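Local coordinates for protein phosphoribosylaminoimidazole-succinocarboxamide synthase (Pyrococcus horikoshii, PDB 3U55) that catalyses the ATP-dependent joining of L-aspartate to the carboxylate of CAIR, making SAICAR in de novo purine biosynthesis, at residues Val90-Asn94 with Ala153-Asn157; Gly168-Phe174 with Thr196-Ala202. All blocks are in the same frame, centred on the assembly; numbering follows the deposited sequence. Where two conformers were deposited one is given.

Contact 1 (Val90-Asn94 with Ala153-Asn157). With SO4 (sulfate ion), chain B.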
loop_
_atom_site.group_PDB
_atom_site.type_symbol
_atom_site.label_atom_id
_atom_site.label_comp_id
_atom_site.label_asym_id
_atom_site.label_seq_id
_atom_site.Cartn_x
_atom_site.Cartn_y
_atom_site.Cartn_z
ATOM N N VAL A 90 1.364 1.454 12.234
ATOM C CA VAL A 90 0.609 2.562 11.648
ATOM C C VAL A 90 1.527 3.769 11.627
ATOM O O VAL A 90 1.953 4.253 12.676
ATOM C CB VAL A 90 -0.680 2.856 12.444
ATOM C CG1 VAL A 90 -1.497 3.984 11.793
ATOM C CG2 VAL A 90 -1.533 1.591 12.559
ATOM N N VAL A 91 1.848 4.235 10.427
ATOM C CA VAL A 91 2.799 5.332 10.276
ATOM C C VAL A 91 2.076 6.614 9.828
ATOM O O VAL A 91 1.372 6.610 8.818
ATOM C CB VAL A 91 3.923 4.946 9.278
ATOM C CG1 VAL A 91 4.907 6.088 9.118
ATOM C CG2 VAL A 91 4.635 3.648 9.732
ATOM N N VAL A 92 2.247 7.696 10.584
ATOM C CA VAL A 92 1.697 9.002 10.204
ATOM C C VAL A 92 2.854 9.895 9.775
ATOM O O VAL A 92 3.855 9.967 10.469
ATOM C CB VAL A 92 0.897 9.671 11.360
ATOM C CG1 VAL A 92 0.264 10.993 10.900
ATOM C CG2 VAL A 92 -0.204 8.757 11.859
ATOM N N ARG A 93 2.712 10.571 8.637
ATOM C CA ARG A 93 3.809 11.369 8.077
ATOM C C ARG A 93 3.331 12.788 7.736
ATOM O O ARG A 93 2.326 12.968 7.040
ATOM C CB ARG A 93 4.417 10.669 6.843
ATOM C CG ARG A 93 4.328 9.111 6.884
ATOM C CD ARG A 93 5.060 8.417 5.713
ATOM N NE ARG A 93 6.493 8.441 5.953
ATOM C CZ ARG A 93 7.288 7.388 6.119
ATOM N NH1 ARG A 93 6.851 6.129 6.024
ATOM N NH2 ARG A 93 8.563 7.615 6.359
ATOM N N ASN A 94 4.062 13.777 8.251
ATOM C CA ASN A 94 3.793 15.199 8.027
ATOM C C ASN A 94 4.791 15.820 7.053
ATOM O O ASN A 94 4.462 16.755 6.303
ATOM C CB ASN A 94 3.884 15.949 9.352
ATOM C CG ASN A 94 2.866 15.474 10.361
ATOM O OD1 ASN A 94 1.657 15.470 10.090
ATOM N ND2 ASN A 94 3.341 15.078 11.535
ATOM N N ALA A 153 -4.882 7.719 15.218
ATOM C CA ALA A 153 -3.538 8.089 14.771
ATOM C C ALA A 153 -3.453 9.550 14.332
ATOM O O ALA A 153 -2.484 10.243 14.656
ATOM C CB ALA A 153 -3.077 7.165 13.639
ATOM N N LEU A 154 -4.463 10.012 13.596
ATOM C CA LEU A 154 -4.496 11.405 13.146
ATOM C C LEU A 154 -4.693 12.397 14.290
ATOM O O LEU A 154 -4.123 13.488 14.262
ATOM C CB LEU A 154 -5.556 11.605 12.053
ATOM C CG LEU A 154 -5.191 11.031 10.682
ATOM C CD1 LEU A 154 -6.385 11.097 9.739
ATOM C CD2 LEU A 154 -3.980 11.744 10.073
ATOM N N LYS A 155 -5.501 12.030 15.288
ATOM C CA LYS A 155 -5.649 12.869 16.484
ATOM C C LYS A 155 -4.339 12.929 17.283
ATOM O O LYS A 155 -3.884 14.015 17.661
ATOM C CB LYS A 155 -6.817 12.392 17.360
ATOM C CG LYS A 155 -6.964 13.185 18.654
ATOM C CD LYS A 155 -8.230 12.843 19.418
ATOM C CE LYS A 155 -8.190 13.525 20.788
ATOM N NZ LYS A 155 -9.401 13.217 21.605
ATOM N N VAL A 156 -3.738 11.762 17.523
ATOM C CA VAL A 156 -2.412 11.664 18.149
ATOM C C VAL A 156 -1.419 12.572 17.433
ATOM O O VAL A 156 -0.670 13.324 18.074
ATOM C CB VAL A 156 -1.887 10.204 18.150
ATOM C CG1 VAL A 156 -0.402 10.143 18.551
ATOM C CG2 VAL A 156 -2.750 9.327 19.084
ATOM N N ASN A 157 -1.422 12.505 16.104
ATOM C CA ASN A 157 -0.559 13.368 15.304
ATOM C C ASN A 157 -0.745 14.839 15.660
ATOM O O ASN A 157 0.233 15.517 15.940
ATOM C CB ASN A 157 -0.779 13.133 13.816
ATOM C CG ASN A 157 0.193 13.924 12.941
ATOM O OD1 ASN A 157 1.389 14.021 13.232
ATOM N ND2 ASN A 157 -0.327 14.491 11.859
HETATM S S SO4 B . 10.361 4.508 7.305
HETATM O O1 SO4 B . 10.231 5.801 6.657
HETATM O O2 SO4 B . 10.831 4.669 8.676
HETATM O O3 SO4 B . 9.052 3.856 7.279
HETATM O O4 SO4 B . 11.333 3.697 6.582
#

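Contact 2 (Gly168-Phe174 with Thr196-Ala202). With SO4 (sulfate ion), chain B.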
loop_
_atom_site.group_PDB
_atom_site.type_symbol
_atom_site.label_atom_id
_atom_site.label_comp_id
_atom_site.label_asym_id
_atom_site.label_seq_id
_atom_site.Cartn_x
_atom_site.Cartn_y
_atom_site.Cartn_z
ATOM N N GLY A 168 9.980 23.730 19.847
ATOM C CA GLY A 168 10.946 23.910 18.764
ATOM C C GLY A 168 11.360 22.634 18.063
ATOM O O GLY A 168 12.488 22.522 17.575
ATOM N N ILE A 169 10.454 21.660 18.020
ATOM C CA ILE A 169 10.706 20.355 17.390
ATOM C C ILE A 169 9.630 20.045 16.340
ATOM O O ILE A 169 8.440 20.126 16.648
ATOM C CB ILE A 169 10.717 19.217 18.454
ATOM C CG1 ILE A 169 11.794 19.470 19.517
ATOM C CG2 ILE A 169 10.923 17.845 17.799
ATOM C CD1 ILE A 169 11.645 18.618 20.754
ATOM N N ILE A 170 10.047 19.671 15.135
ATOM C CA ILE A 170 9.134 19.288 14.067
ATOM C C ILE A 170 8.892 17.780 14.113
ATOM O O ILE A 170 9.828 16.992 14.012
ATOM C CB ILE A 170 9.709 19.677 12.681
ATOM C CG1 ILE A 170 9.982 21.190 12.616
ATOM C CG2 ILE A 170 8.775 19.233 11.560
ATOM C CD1 ILE A 170 10.712 21.636 11.362
ATOM N N LEU A 171 7.631 17.388 14.281
ATOM C CA LEU A 171 7.254 15.988 14.191
ATOM C C LEU A 171 7.157 15.612 12.724
ATOM O O LEU A 171 6.175 15.940 12.052
ATOM C CB LEU A 171 5.921 15.734 14.894
ATOM C CG LEU A 171 5.460 14.269 14.902
ATOM C CD1 LEU A 171 6.457 13.373 15.656
ATOM C CD2 LEU A 171 4.071 14.165 15.498
ATOM N N VAL A 172 8.189 14.937 12.230
ATOM C CA VAL A 172 8.274 14.579 10.815
ATOM C C VAL A 172 7.359 13.395 10.471
ATOM O O VAL A 172 6.555 13.461 9.527
ATOM C CB VAL A 172 9.736 14.288 10.421
ATOM C CG1 VAL A 172 9.816 13.554 9.091
ATOM C CG2 VAL A 172 10.546 15.603 10.395
ATOM N N ASP A 173 7.507 12.319 11.240
ATOM C CA ASP A 173 6.634 11.149 11.153
ATOM C C ASP A 173 6.740 10.361 12.457
ATOM O O ASP A 173 7.566 10.686 13.315
ATOM C CB ASP A 173 6.949 10.272 9.918
ATOM C CG ASP A 173 8.387 9.719 9.901
ATOM O OD1 ASP A 173 8.871 9.185 10.923
ATOM O OD2 ASP A 173 9.021 9.788 8.831
ATOM N N PHE A 174 5.893 9.347 12.614
ATOM C CA PHE A 174 5.976 8.442 13.766
ATOM C C PHE A 174 5.228 7.150 13.484
ATOM O O PHE A 174 4.374 7.100 12.591
ATOM C CB PHE A 174 5.473 9.106 15.068
ATOM C CG PHE A 174 4.034 9.526 15.024
ATOM C CD1 PHE A 174 3.046 8.716 15.570
ATOM C CD2 PHE A 174 3.661 10.732 14.433
ATOM C CE1 PHE A 174 1.703 9.090 15.533
ATOM C CE2 PHE A 174 2.315 11.124 14.397
ATOM C CZ PHE A 174 1.331 10.292 14.944
ATOM N N THR A 196 10.924 5.615 17.533
ATOM C CA THR A 196 9.730 5.381 16.712
ATOM C C THR A 196 9.192 6.633 16.003
ATOM O O THR A 196 8.213 6.563 15.259
ATOM C CB THR A 196 8.602 4.740 17.542
ATOM O OG1 THR A 196 8.287 5.580 18.659
ATOM C CG2 THR A 196 9.020 3.353 18.032
ATOM N N CYS A 197 9.841 7.768 16.234
ATOM C CA CYS A 197 9.430 9.038 15.638
ATOM C C CYS A 197 10.620 9.655 14.926
ATOM O O CYS A 197 11.767 9.427 15.315
ATOM C CB CYS A 197 8.981 10.024 16.712
ATOM S SG CYS A 197 7.670 9.507 17.832
ATOM N N ARG A 198 10.345 10.445 13.895
ATOM C CA ARG A 198 11.349 11.377 13.395
ATOM C C ARG A 198 11.089 12.764 13.967
ATOM O O ARG A 198 9.988 13.313 13.834
ATOM C CB ARG A 198 11.415 11.387 11.865
ATOM C CG ARG A 198 12.146 10.188 11.303
ATOM C CD ARG A 198 12.287 10.254 9.790
ATOM N NE ARG A 198 13.025 9.090 9.292
ATOM C CZ ARG A 198 12.459 7.938 8.930
ATOM N NH1 ARG A 198 11.141 7.788 8.981
ATOM N NH2 ARG A 198 13.208 6.935 8.498
ATOM N N PHE A 199 12.108 13.293 14.646
ATOM C CA PHE A 199 12.072 14.606 15.289
ATOM C C PHE A 199 13.178 15.475 14.691
ATOM O O PHE A 199 14.342 15.094 14.746
ATOM C CB PHE A 199 12.378 14.490 16.791
ATOM C CG PHE A 199 11.377 13.698 17.604
ATOM C CD1 PHE A 199 10.002 13.894 17.475
ATOM C CD2 PHE A 199 11.834 12.805 18.570
ATOM C CE1 PHE A 199 9.102 13.186 18.274
ATOM C CE2 PHE A 199 10.939 12.088 19.374
ATOM C CZ PHE A 199 9.574 12.278 19.226
ATOM N N TRP A 200 12.826 16.633 14.131
ATOM C CA TRP A 200 13.827 17.578 13.609
ATOM C C TRP A 200 13.813 18.871 14.417
ATOM O O TRP A 200 12.747 19.359 14.796
ATOM C CB TRP A 200 13.550 17.919 12.140
ATOM C CG TRP A 200 13.799 16.818 11.148
ATOM C CD1 TRP A 200 14.224 15.541 11.407
ATOM C CD2 TRP A 200 13.598 16.891 9.729
ATOM N NE1 TRP A 200 14.311 14.825 10.239
ATOM C CE2 TRP A 200 13.936 15.628 9.193
ATOM C CE3 TRP A 200 13.165 17.902 8.860
ATOM C CZ2 TRP A 200 13.853 15.346 7.828
ATOM C CZ3 TRP A 200 13.090 17.622 7.495
ATOM C CH2 TRP A 200 13.431 16.355 6.997
ATOM N N ASP A 201 14.990 19.441 14.673
ATOM C CA ASP A 201 15.039 20.767 15.292
ATOM C C ASP A 201 14.354 21.771 14.362
ATOM O O ASP A 201 14.592 21.754 13.159
ATOM C CB ASP A 201 16.478 21.203 15.572
ATOM C CG ASP A 201 16.559 22.640 16.061
ATOM O OD1 ASP A 201 16.056 22.920 17.161
ATOM O OD2 ASP A 201 17.100 23.490 15.334
ATOM N N ALA A 202 13.499 22.630 14.915
ATOM C CA ALA A 202 12.742 23.586 14.095
ATOM C C ALA A 202 13.644 24.612 13.415
ATOM O O ALA A 202 13.391 25.012 12.279
ATOM C CB ALA A 202 11.665 24.286 14.920
HETATM S S SO4 B . 10.361 4.508 7.305
HETATM O O1 SO4 B . 10.231 5.801 6.657
HETATM O O2 SO4 B . 10.831 4.669 8.676
HETATM O O3 SO4 B . 9.052 3.856 7.279
HETATM O O4 SO4 B . 11.333 3.697 6.582
HETATM O O HOH W 1 9.497 7.164 12.386
#

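Contact 1 (Val90-Asn94 with Ala153-Asn157)
Helix 143-165 packs across one face of the antiparallel sheet that contains strand 84-93, and here V90, V92 and N94 from the strand's end meet A153, L154 and N157 of the helix. The short axes approach to 9.2 Å and are inclined at 43°. A153 presents only a methyl: its CB lies 3.7 Å from V92 CG2 and 4.0 Å from V90 CG1, so V90 and V92, two positions apart on the strand, both rest on this one alanine. The other V92 branch, CG1, lies trans to the backbone N (chi1 -177°) and is thereby set against N157 CG at 3.6 Å. This is the sheet-helix layer of the SAICAR synthetase fold, and where the strand turns away at N94 the apolar seam gives way to a paired amide. N94 and N157 reach out from opposite directions, their planes 13° apart, and exchange two bonds: N157 ND2 to N94 OD1 at 2.8 Å and N94 ND2 to N157 OD1, also at 2.8 Å. Each donor lies in the carbonyl plane on a lone pair; the two bonds hold the amides nearly coplanar and fix which end of each is O and which is N. N94 ND2 spends its second hydrogen on L171 O. With an alanine here in place of N94, N157 OD1 and ND2 would probably lose these mates, and the buried N157 amide would be left freer to turn. R93 leaves the strand on the side away from the helix, and the edge of its guanidinium meets a bound sulfate; R93 NH1 also forms a salt bridge with E118. The S99 backbone N and R198 bind the same ion, probably from the crystallisation liquor, consistent with a site for the substrate phosphate.

Contact 2 (Gly168-Phe174 with Thr196-Ala202)
V172 and W200 form the closest apolar packing between the antiparallel strands 169-174 and 197-201: V172 CG2 sits squarely over one face of the indole, 3.4 Å from the centroid of the five-membered ring of W200, a CH-pi contact. With CG1 anti to the backbone N (chi1 164°), CG2 is the branch that goes to the indole, while V172 CB rests 3.6 Å from R198 CB. On the face of the sheet that carries I169, L171 and F199, L171 CD1 approaches the F199 ring obliquely, 3.7 Å from F199 CE1, and I169 CG2 touches F199 CB; I227 and L164 adjoin this cluster. The regular backbone pairing, with I170 and W200 bonded both ways, is broken by a beta bulge: V172 and D173 together face R198, V172 N bonding to R198 O and D173 O accepting from R198 N. The bulge brings D173 round to the arginine. D173 OD2 takes R198 NH1 at 2.9 Å on its syn side in a salt bridge, the carboxylate and guanidinium planes nearly perpendicular (89°), while R198 NE is paired with D211. This end is polar: R198 NH1 also reaches sulfate O2 at 3.1 Å, and a water donates to D173 OD1. Looser are the partly exposed side chains of I170 and A202, I170 CG1 to A202 CB 4.2 Å, although A202 N bonds G168 O at 2.8 Å.

From the N terminus, strand 84-93 runs up to N94, and contact 1 closes a long excursion of 58 residues when helix 143-165 comes back over the strand. The helix ends in a Schellman motif at G168, where contact 2 opens; a much shorter excursion of 21 residues, without helix, then returns strand 197-201 to the side of strand 169-174. The two contacts therefore follow in series, neither nested nor crossed. Strand 169-180 joins them, lying beside strand 84-93 as well, with probable backbone bonds from V92 N to F174 O and N94 N to V172 O. R93 and R198 bring both contacts to one sulfate.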